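Local coordinates for protein Poly(Beta-D-mannuronate) lyase (Pseudopedobacter saltans, PDB 7O79) that probably acts as a poly(beta-D-mannuronate) lyase that cleaves alginate, and has the parallel beta-helix fold of polysaccharide lyase family 6, at residues A291-E297 with P343-M349; G181-G187 with S236-N240; G313-D317 with L350-N355. All coordinates share one frame; numbering follows the deposited sequence.

How the contacts relate
Contact 2 closes first along the chain, with residues 181-187 and 236-240; contacts 1 and 3 then alternate, in the order 291-297, 313-317, 343-349 and 350-355. All three lie on the same side of the chain's centre. Contact 3 sits about 14 Å from contact 2 and 19 Å from contact 1, centre to centre; contacts 1 and 2 are about 22 Å apart. Segments 291-297 and 313-317 belong to the long excursion between beta-helix strands 280-283 and 319-328, which contains a small antiparallel pair. Because 343-349 runs directly into 350-355, the connection between strands 333-337 and 356-364 engages both ends of that excursion.

Contact 1. Residues A291-E297 with P343-M349; sequences ALTDKYE and PGADQRM
The carboxamide of Gln-347 lies flat over one face of the Tyr-296 ring, the two planes only 8° apart, with NE2 standing 3.8 Å above the ring plane near its centre. The near-parallel planes make this an amide-pi stack, with NE2 over the ring centre and CD over the CG-CD1 side. The tyrosine torsion sets it up: CG is anti to the backbone N (chi1 179°), which places the ring face under the carboxamide. Both ends of the amide are engaged. Its OE1 accepts a nearly straight bond from the backbone N of Leu-292 (2.7 Å between Leu-292 N and Gln-347 OE1, 173° at the hydrogen), the donor tilted from the carbonyl plane, while NE2 donates to the carbonyls of Tyr-287 and Lys-290. Such bonding distinguishes oxygen from nitrogen and fixes the rotation of the amide against the ring.

A water completes the polar centre. It accepts from Thr-293 OG1 at 2.9 Å and donates to Gly-344 O and to Gln-347 OE1, so that OE1 is gripped twice. Thr-293 OG1 also accepts from the backbone N of Lys-295, 3.0 Å from that nitrogen. Farther along, Glu-297 N donates to Ala-345 O at 3.0 Å, and Tyr-296 CA comes within 3.1 Å of Gly-344 O as a CA-H...O contact. Leu-292 lays CB and CG against the amide oxygen and turns CD1 to Pro-343 CB (4.3 Å) and Met-349 CE.

Neither segment is helix or strand, and the contact lies near the surface, 30 Å from the centre of the chain. The evidence fits two long loops outside the beta-helix coils, one shaped by a type I beta turn from Thr-293 to Tyr-296 with an ST turn at Thr-293.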
loop_
_atom_site.group_PDB
_atom_site.type_symbol
_atom_site.label_atom_id
_atom_site.label_comp_id
_atom_site.label_asym_id
_atom_site.label_seq_id
_atom_site.Cartn_x
_atom_site.Cartn_y
_atom_site.Cartn_z
ATOM N N ALA A 291 -26.840 -14.884 13.045
ATOM C CA ALA A 291 -26.308 -16.164 12.606
ATOM C C ALA A 291 -27.300 -16.818 11.650
ATOM O O ALA A 291 -28.465 -17.022 12.006
ATOM C CB ALA A 291 -26.024 -17.075 13.800
ATOM N N LEU A 292 -26.836 -17.137 10.434
ATOM C CA LEU A 292 -27.680 -17.817 9.455
ATOM C C LEU A 292 -27.731 -19.320 9.707
ATOM O O LEU A 292 -28.696 -19.974 9.305
ATOM C CB LEU A 292 -27.168 -17.548 8.037
ATOM C CG LEU A 292 -27.236 -16.102 7.540
ATOM C CD1 LEU A 292 -26.666 -16.012 6.121
ATOM C CD2 LEU A 292 -28.681 -15.600 7.597
ATOM N N THR A 293 -26.685 -19.875 10.330
ATOM C CA THR A 293 -26.624 -21.259 10.790
ATOM C C THR A 293 -25.974 -21.294 12.165
ATOM O O THR A 293 -25.369 -20.318 12.618
ATOM C CB THR A 293 -25.799 -22.171 9.864
ATOM O OG1 THR A 293 -24.413 -21.976 10.171
ATOM C CG2 THR A 293 -26.049 -21.865 8.384
ATOM N N ASP A 294 -26.040 -22.463 12.806
ATOM C CA ASP A 294 -25.431 -22.612 14.124
ATOM C C ASP A 294 -23.914 -22.609 14.085
ATOM O O ASP A 294 -23.293 -22.633 15.153
ATOM C CB ASP A 294 -25.915 -23.900 14.783
ATOM C CG ASP A 294 -27.385 -23.849 15.089
ATOM O OD1 ASP A 294 -27.864 -22.735 15.344
ATOM O OD2 ASP A 294 -28.063 -24.897 15.079
ATOM N N LYS A 295 -23.308 -22.578 12.897
ATOM C CA LYS A 295 -21.862 -22.716 12.764
ATOM C C LYS A 295 -21.124 -21.386 12.688
ATOM O O LYS A 295 -19.885 -21.390 12.707
ATOM C CB LYS A 295 -21.525 -23.560 11.526
ATOM C CG LYS A 295 -22.261 -24.903 11.523
ATOM C CD LYS A 295 -21.462 -25.981 10.850
ATOM C CE LYS A 295 -22.143 -27.356 11.012
ATOM N NZ LYS A 295 -22.418 -27.684 12.445
ATOM N N TYR A 296 -21.845 -20.266 12.618
ATOM C CA TYR A 296 -21.225 -18.952 12.463
ATOM C C TYR A 296 -20.248 -18.669 13.592
ATOM O O TYR A 296 -20.603 -18.762 14.770
ATOM C CB TYR A 296 -22.315 -17.880 12.398
ATOM C CG TYR A 296 -21.828 -16.449 12.268
ATOM C CD1 TYR A 296 -20.775 -16.108 11.434
ATOM C CD2 TYR A 296 -22.464 -15.432 12.954
ATOM C CE1 TYR A 296 -20.352 -14.777 11.313
ATOM C CE2 TYR A 296 -22.063 -14.108 12.833
ATOM C CZ TYR A 296 -21.014 -13.785 12.028
ATOM O OH TYR A 296 -20.632 -12.464 11.944
ATOM N N GLU A 297 -19.001 -18.342 13.224
ATOM C CA GLU A 297 -17.974 -17.919 14.172
ATOM C C GLU A 297 -17.650 -16.455 13.896
ATOM O O GLU A 297 -16.795 -16.143 13.044
ATOM C CB GLU A 297 -16.718 -18.791 14.064
ATOM C CG GLU A 297 -17.033 -20.293 14.164
ATOM C CD GLU A 297 -15.824 -21.194 13.886
ATOM O OE1 GLU A 297 -15.846 -22.365 14.329
ATOM O OE2 GLU A 297 -14.840 -20.719 13.275
ATOM N N PRO A 343 -23.238 -20.860 3.765
ATOM C CA PRO A 343 -22.838 -20.200 5.011
ATOM C C PRO A 343 -22.605 -21.212 6.120
ATOM O O PRO A 343 -23.354 -22.174 6.279
ATOM C CB PRO A 343 -24.019 -19.271 5.333
ATOM C CG PRO A 343 -25.084 -19.577 4.311
ATOM C CD PRO A 343 -24.433 -20.255 3.152
ATOM N N GLY A 344 -21.531 -20.997 6.865
ATOM C CA GLY A 344 -21.194 -21.832 8.001
ATOM C C GLY A 344 -20.424 -20.988 8.988
ATOM O O GLY A 344 -20.973 -20.020 9.538
ATOM N N ALA A 345 -19.146 -21.334 9.197
ATOM C CA ALA A 345 -18.286 -20.524 10.046
ATOM C C ALA A 345 -18.223 -19.077 9.550
ATOM O O ALA A 345 -18.218 -18.142 10.357
ATOM C CB ALA A 345 -16.891 -21.150 10.115
ATOM N N ASP A 346 -18.175 -18.867 8.232
ATOM C CA ASP A 346 -18.270 -17.515 7.705
ATOM C C ASP A 346 -19.571 -17.382 6.933
ATOM O O ASP A 346 -20.184 -18.366 6.502
ATOM C CB ASP A 346 -17.092 -17.149 6.781
ATOM C CG ASP A 346 -17.104 -17.917 5.466
ATOM O OD1 ASP A 346 -17.956 -17.586 4.606
ATOM O OD2 ASP A 346 -16.215 -18.763 5.244
ATOM N N GLN A 347 -19.977 -16.139 6.735
ATOM C CA GLN A 347 -21.189 -15.811 6.011
ATOM C C GLN A 347 -20.844 -14.873 4.854
ATOM O O GLN A 347 -21.559 -13.915 4.577
ATOM C CB GLN A 347 -22.231 -15.221 6.972
ATOM C CG GLN A 347 -22.471 -16.171 8.176
ATOM C CD GLN A 347 -23.637 -15.804 9.100
ATOM O OE1 GLN A 347 -24.276 -16.688 9.652
ATOM N NE2 GLN A 347 -23.895 -14.512 9.287
ATOM N N ARG A 348 -19.714 -15.157 4.175
ATOM C CA ARG A 348 -19.204 -14.357 3.053
ATOM C C ARG A 348 -20.019 -14.558 1.774
ATOM O O ARG A 348 -19.568 -15.138 0.777
ATOM C CB ARG A 348 -17.734 -14.662 2.809
ATOM C CG ARG A 348 -16.829 -14.276 3.963
ATOM C CD ARG A 348 -15.535 -15.000 3.791
ATOM N NE ARG A 348 -14.855 -14.534 2.593
ATOM C CZ ARG A 348 -13.591 -14.818 2.323
ATOM N NH1 ARG A 348 -12.907 -15.591 3.172
ATOM N NH2 ARG A 348 -13.029 -14.358 1.208
ATOM N N MET A 349 -21.211 -14.002 1.815
ATOM C CA MET A 349 -22.249 -14.118 0.812
ATOM C C MET A 349 -22.918 -12.814 0.375
ATOM O O MET A 349 -23.912 -12.863 -0.363
ATOM C CB MET A 349 -23.261 -15.155 1.302
ATOM C CG MET A 349 -23.795 -14.770 2.706
ATOM S SD MET A 349 -24.920 -13.508 3.017
ATOM C CE MET A 349 -26.440 -14.103 2.300
HETATM O O HOH W 1 -23.507 -19.410 9.190
#

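Contact 2. Residues G181-G187 with S236-N240; sequences GRSEETG and SGNFN
Glu-184 has its CG anti to the carbonyl carbon (chi1 -62°) and its chain is bent at chi2 (-45°), and this folded shape curls the carboxylate back to the Ser-236 hydroxyl and the backbone N of Gly-237. There OE1 takes the backbone N of Gly-237, 2.8 Å from Glu-184 OE1, with the donor above the carboxylate plane (35° out of it). Its other oxygen, OE2, lies 3.0 Å from Ser-236 OG, a hydroxyl that a water also reaches while donating to Arg-182 O. With an alanine in place of Glu-184, both oxygens would be gone, and Gly-237 N would probably lose this carboxylate acceptor while the Ser-236 hydroxyl would be freer to turn.

Asn-238 makes the second grip. Its ND2 donates to Glu-185 O at 2.8 Å, a bond in the plane of the amide though above that of the carbonyl, and more weakly to Glu-184 O, 3.1 Å from the same ND2. Thr-186 CG2 rests 3.6 Å from Asn-238 ND2, and Phe-239 CE2 lies 3.8 Å from Thr-186 O. Backbone meets backbone where Gly-237 CA comes within 3.2 Å of Gly-181 O. Both glycines have positive phi, and at their backbone angles a CB would jam against the preceding carbonyl oxygen.

Asn-216 ties the two sides further, its ND2 bonding to Glu-185 O and its OD1 accepting from Asn-238 N, while Gln-263 N reaches Asn-238 OD1. Along this face of the beta-helix, strand 209-214 lies between strands 175-177 and 230-236. The loop 181-187, which follows 175-177, therefore reaches past the intervening coil to meet the turn that carries the chain from strand 230-236 into strand 241-248.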
loop_
_atom_site.group_PDB
_atom_site.type_symbol
_atom_site.label_atom_id
_atom_site.label_comp_id
_atom_site.label_asym_id
_atom_site.label_seq_id
_atom_site.Cartn_x
_atom_site.Cartn_y
_atom_site.Cartn_z
ATOM N N GLY A 181 -11.031 2.758 10.383
ATOM C CA GLY A 181 -11.579 1.978 9.294
ATOM C C GLY A 181 -11.165 0.534 9.360
ATOM O O GLY A 181 -11.724 -0.295 8.638
ATOM N N ARG A 182 -10.203 0.216 10.220
ATOM C CA ARG A 182 -9.742 -1.161 10.361
ATOM C C ARG A 182 -10.906 -2.084 10.711
ATOM O O ARG A 182 -11.021 -3.186 10.176
ATOM C CB ARG A 182 -8.648 -1.259 11.425
ATOM C CG ARG A 182 -7.794 -2.512 11.318
ATOM C CD ARG A 182 -6.512 -2.383 12.125
ATOM N NE ARG A 182 -5.826 -3.664 12.270
ATOM C CZ ARG A 182 -4.739 -3.849 13.010
ATOM N NH1 ARG A 182 -4.207 -2.835 13.677
ATOM N NH2 ARG A 182 -4.181 -5.051 13.083
ATOM N N SER A 183 -11.766 -1.622 11.614
ATOM C CA SER A 183 -12.930 -2.391 12.041
ATOM C C SER A 183 -14.160 -2.070 11.211
ATOM O O SER A 183 -15.291 -2.294 11.658
ATOM C CB SER A 183 -13.208 -2.172 13.532
ATOM O OG SER A 183 -12.170 -2.765 14.293
ATOM N N GLU A 184 -13.943 -1.493 10.028
ATOM C CA GLU A 184 -14.890 -1.399 8.932
ATOM C C GLU A 184 -15.774 -0.200 9.252
ATOM O O GLU A 184 -16.889 -0.076 8.734
ATOM C CB GLU A 184 -15.743 -2.667 8.782
ATOM C CG GLU A 184 -14.965 -3.972 8.461
ATOM C CD GLU A 184 -13.885 -3.900 7.373
ATOM O OE1 GLU A 184 -13.879 -2.991 6.519
ATOM O OE2 GLU A 184 -13.059 -4.842 7.354
ATOM N N GLU A 185 -15.284 0.670 10.131
ATOM C CA GLU A 185 -16.008 1.885 10.481
ATOM C C GLU A 185 -16.320 2.714 9.235
ATOM O O GLU A 185 -15.535 2.776 8.285
ATOM C CB GLU A 185 -15.196 2.722 11.463
ATOM C CG GLU A 185 -14.901 2.035 12.796
ATOM C CD GLU A 185 -13.552 1.349 12.809
ATOM O OE1 GLU A 185 -13.121 0.822 11.751
ATOM O OE2 GLU A 185 -12.908 1.358 13.881
ATOM N N THR A 186 -17.479 3.370 9.249
ATOM C CA THR A 186 -17.919 4.175 8.118
ATOM C C THR A 186 -18.068 5.650 8.473
ATOM O O THR A 186 -18.743 6.382 7.754
ATOM C CB THR A 186 -19.236 3.637 7.555
ATOM O OG1 THR A 186 -20.266 3.779 8.539
ATOM C CG2 THR A 186 -19.102 2.169 7.183
ATOM N N GLY A 187 -17.446 6.107 9.565
ATOM C CA GLY A 187 -17.431 7.520 9.885
ATOM C C GLY A 187 -16.487 8.292 8.970
ATOM O O GLY A 187 -15.817 7.725 8.108
ATOM N N SER A 236 -9.499 -3.915 4.121
ATOM C CA SER A 236 -10.453 -3.462 5.124
ATOM C C SER A 236 -10.676 -1.973 4.925
ATOM O O SER A 236 -9.928 -1.303 4.200
ATOM C CB SER A 236 -9.959 -3.750 6.552
ATOM O OG SER A 236 -10.093 -5.125 6.827
ATOM N N GLY A 237 -11.721 -1.451 5.568
ATOM C CA GLY A 237 -11.991 -0.028 5.502
ATOM C C GLY A 237 -12.826 0.378 4.308
ATOM O O GLY A 237 -13.270 -0.436 3.488
ATOM N N ASN A 238 -13.041 1.691 4.222
ATOM C CA ASN A 238 -14.042 2.285 3.354
ATOM C C ASN A 238 -13.532 3.610 2.794
ATOM O O ASN A 238 -12.613 4.221 3.331
ATOM C CB ASN A 238 -15.387 2.486 4.089
ATOM C CG ASN A 238 -15.913 1.197 4.729
ATOM O OD1 ASN A 238 -16.350 0.288 4.022
ATOM N ND2 ASN A 238 -15.858 1.108 6.056
ATOM N N PHE A 239 -14.154 4.048 1.697
ATOM C CA PHE A 239 -13.837 5.337 1.057
ATOM C C PHE A 239 -12.346 5.466 0.723
ATOM O O PHE A 239 -11.686 6.457 1.049
ATOM C CB PHE A 239 -14.315 6.509 1.922
ATOM C CG PHE A 239 -15.659 6.276 2.555
ATOM C CD1 PHE A 239 -16.817 6.395 1.805
ATOM C CD2 PHE A 239 -15.769 5.970 3.899
ATOM C CE1 PHE A 239 -18.057 6.175 2.383
ATOM C CE2 PHE A 239 -17.000 5.756 4.475
ATOM C CZ PHE A 239 -18.143 5.861 3.719
ATOM N N ASN A 240 -11.805 4.453 0.054
ATOM C CA ASN A 240 -10.437 4.547 -0.425
ATOM C C ASN A 240 -10.419 4.939 -1.895
ATOM O O ASN A 240 -11.387 4.723 -2.622
ATOM C CB ASN A 240 -9.685 3.239 -0.200
ATOM C CG ASN A 240 -9.324 3.047 1.263
ATOM O OD1 ASN A 240 -8.766 3.958 1.895
ATOM N ND2 ASN A 240 -9.678 1.894 1.821
HETATM O O HOH W 2 -8.668 -4.928 9.367
HETATM O O HOH W 3 -14.146 -3.115 4.079
HETATM O O HOH W 4 -16.762 -1.944 4.977
#

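Contact 3. Residues G313-D317 with L350-N355; sequences GHVKD and LLPENN
Leu-350 CB sits over one face of the His-314 ring, 3.7 Å from its centroid and 14° off the normal, a CH-pi contact. At the ring edge His-314 NE2 donates to Leu-351 O, 2.6 Å away and in the ring plane, but above the plane of the carbonyl. The side chain extends there because CG is anti to the backbone N (chi1 -164°). A water joins Val-315 N to Leu-350 O. Val-315 O is held by two donors: Glu-353 N at 3.0 Å comes nearly head-on to the C=O, while Asn-355 ND2, also 3.0 Å from Val-315 O, approaches from above the carbonyl plane in a bond of 175° at the hydrogen.

Farther along, Asn-354 ND2 meets Asp-317 OD1 at 2.7 Å, nearly in line with its C-O bond, the carboxylate and amide planes almost perpendicular. Lys-316 and Glu-353, the bridged pair, lie side by side and point the same way.

The second shell positions these groups. Glu-353 OE1 accepts from Lys-388 N, and Asn-355 OD1 from Gly-318 N. Asn-390, bonded to Asn-355 N and Pro-352 O, repeats one coil on what Asn-355 does here, each side-chain amide gripping backbone of the coil before.

Chemically, the donation to Leu-351 O places a proton on His-314 NE2, and the two segments, running nearly parallel, are joined by one backbone bridge, with the Asn-355 amide adding a second bond to the same carbonyl.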
loop_
_atom_site.group_PDB
_atom_site.type_symbol
_atom_site.label_atom_id
_atom_site.label_comp_id
_atom_site.label_asym_id
_atom_site.label_seq_id
_atom_site.Cartn_x
_atom_site.Cartn_y
_atom_site.Cartn_z
ATOM N N GLY A 313 -15.812 -6.346 4.250
ATOM C CA GLY A 313 -16.893 -5.380 4.080
ATOM C C GLY A 313 -17.628 -5.540 2.754
ATOM O O GLY A 313 -17.027 -5.746 1.699
ATOM N N HIS A 314 -18.955 -5.439 2.819
ATOM C CA HIS A 314 -19.804 -5.449 1.634
ATOM C C HIS A 314 -19.344 -4.361 0.660
ATOM O O HIS A 314 -19.107 -3.223 1.064
ATOM C CB HIS A 314 -21.250 -5.197 2.082
ATOM C CG HIS A 314 -22.293 -5.536 1.062
ATOM N ND1 HIS A 314 -23.638 -5.347 1.295
ATOM C CD2 HIS A 314 -22.197 -6.076 -0.179
ATOM C CE1 HIS A 314 -24.326 -5.752 0.242
ATOM N NE2 HIS A 314 -23.475 -6.193 -0.668
ATOM N N VAL A 315 -19.171 -4.715 -0.615
ATOM C CA VAL A 315 -18.745 -3.742 -1.625
ATOM C C VAL A 315 -19.998 -3.070 -2.181
ATOM O O VAL A 315 -20.728 -3.635 -3.010
ATOM C CB VAL A 315 -17.906 -4.373 -2.740
ATOM C CG1 VAL A 315 -17.471 -3.295 -3.742
ATOM C CG2 VAL A 315 -16.656 -5.055 -2.182
ATOM N N LYS A 316 -20.242 -1.845 -1.750
ATOM C CA LYS A 316 -21.386 -1.109 -2.253
ATOM C C LYS A 316 -21.023 0.349 -2.460
ATOM O O LYS A 316 -20.031 0.854 -1.928
ATOM C CB LYS A 316 -22.588 -1.238 -1.310
ATOM C CG LYS A 316 -22.326 -0.737 0.091
ATOM C CD LYS A 316 -23.428 -1.211 1.043
ATOM C CE LYS A 316 -23.460 -0.364 2.299
ATOM N NZ LYS A 316 -24.575 -0.751 3.216
ATOM N N ASP A 317 -21.820 1.010 -3.295
ATOM C CA ASP A 317 -21.839 2.460 -3.387
ATOM C C ASP A 317 -20.533 2.997 -3.970
ATOM O O ASP A 317 -20.181 4.155 -3.742
ATOM C CB ASP A 317 -22.048 3.084 -2.003
ATOM C CG ASP A 317 -23.385 2.708 -1.389
ATOM O OD1 ASP A 317 -24.348 2.401 -2.120
ATOM O OD2 ASP A 317 -23.488 2.809 -0.146
ATOM N N LEU A 350 -22.360 -11.652 0.707
ATOM C CA LEU A 350 -22.934 -10.380 0.292
ATOM C C LEU A 350 -22.355 -10.009 -1.074
ATOM O O LEU A 350 -21.192 -9.617 -1.182
ATOM C CB LEU A 350 -22.664 -9.303 1.343
ATOM C CG LEU A 350 -23.349 -9.556 2.696
ATOM C CD1 LEU A 350 -22.960 -8.495 3.703
ATOM C CD2 LEU A 350 -24.887 -9.637 2.573
ATOM N N LEU A 351 -23.170 -10.131 -2.114
ATOM C CA LEU A 351 -22.751 -9.752 -3.449
ATOM C C LEU A 351 -22.637 -8.229 -3.550
ATOM O O LEU A 351 -23.425 -7.503 -2.940
ATOM C CB LEU A 351 -23.764 -10.267 -4.464
ATOM C CG LEU A 351 -23.856 -11.790 -4.520
ATOM C CD1 LEU A 351 -24.925 -12.216 -5.501
ATOM C CD2 LEU A 351 -22.491 -12.365 -4.921
ATOM N N PRO A 352 -21.682 -7.721 -4.333
ATOM C CA PRO A 352 -21.567 -6.267 -4.494
ATOM C C PRO A 352 -22.873 -5.688 -5.023
ATOM O O PRO A 352 -23.580 -6.330 -5.802
ATOM C CB PRO A 352 -20.414 -6.106 -5.494
ATOM C CG PRO A 352 -19.615 -7.417 -5.351
ATOM C CD PRO A 352 -20.688 -8.443 -5.153
ATOM N N GLU A 353 -23.221 -4.489 -4.542
ATOM C CA GLU A 353 -24.511 -3.894 -4.862
ATOM C C GLU A 353 -24.365 -2.383 -4.942
ATOM O O GLU A 353 -23.522 -1.787 -4.272
ATOM C CB GLU A 353 -25.589 -4.250 -3.828
ATOM C CG GLU A 353 -25.329 -3.614 -2.459
ATOM C CD GLU A 353 -26.446 -3.802 -1.436
ATOM O OE1 GLU A 353 -27.431 -4.530 -1.703
ATOM O OE2 GLU A 353 -26.317 -3.220 -0.333
ATOM N N ASN A 354 -25.192 -1.770 -5.783
ATOM C CA ASN A 354 -25.243 -0.314 -5.932
ATOM C C ASN A 354 -23.887 0.300 -6.270
ATOM O O ASN A 354 -23.589 1.417 -5.842
ATOM C CB ASN A 354 -25.816 0.355 -4.679
ATOM C CG ASN A 354 -26.374 1.736 -4.972
ATOM O OD1 ASN A 354 -26.998 1.935 -5.994
ATOM N ND2 ASN A 354 -26.142 2.686 -4.085
ATOM N N ASN A 355 -23.048 -0.407 -7.029
ATOM C CA ASN A 355 -21.808 0.168 -7.533
ATOM C C ASN A 355 -21.969 0.597 -8.987
ATOM O O ASN A 355 -22.669 -0.047 -9.766
ATOM C CB ASN A 355 -20.653 -0.825 -7.442
ATOM C CG ASN A 355 -20.447 -1.343 -6.023
ATOM O OD1 ASN A 355 -19.968 -0.622 -5.135
ATOM N ND2 ASN A 355 -20.843 -2.583 -5.801
HETATM O O HOH W 5 -19.503 -7.156 -1.745
#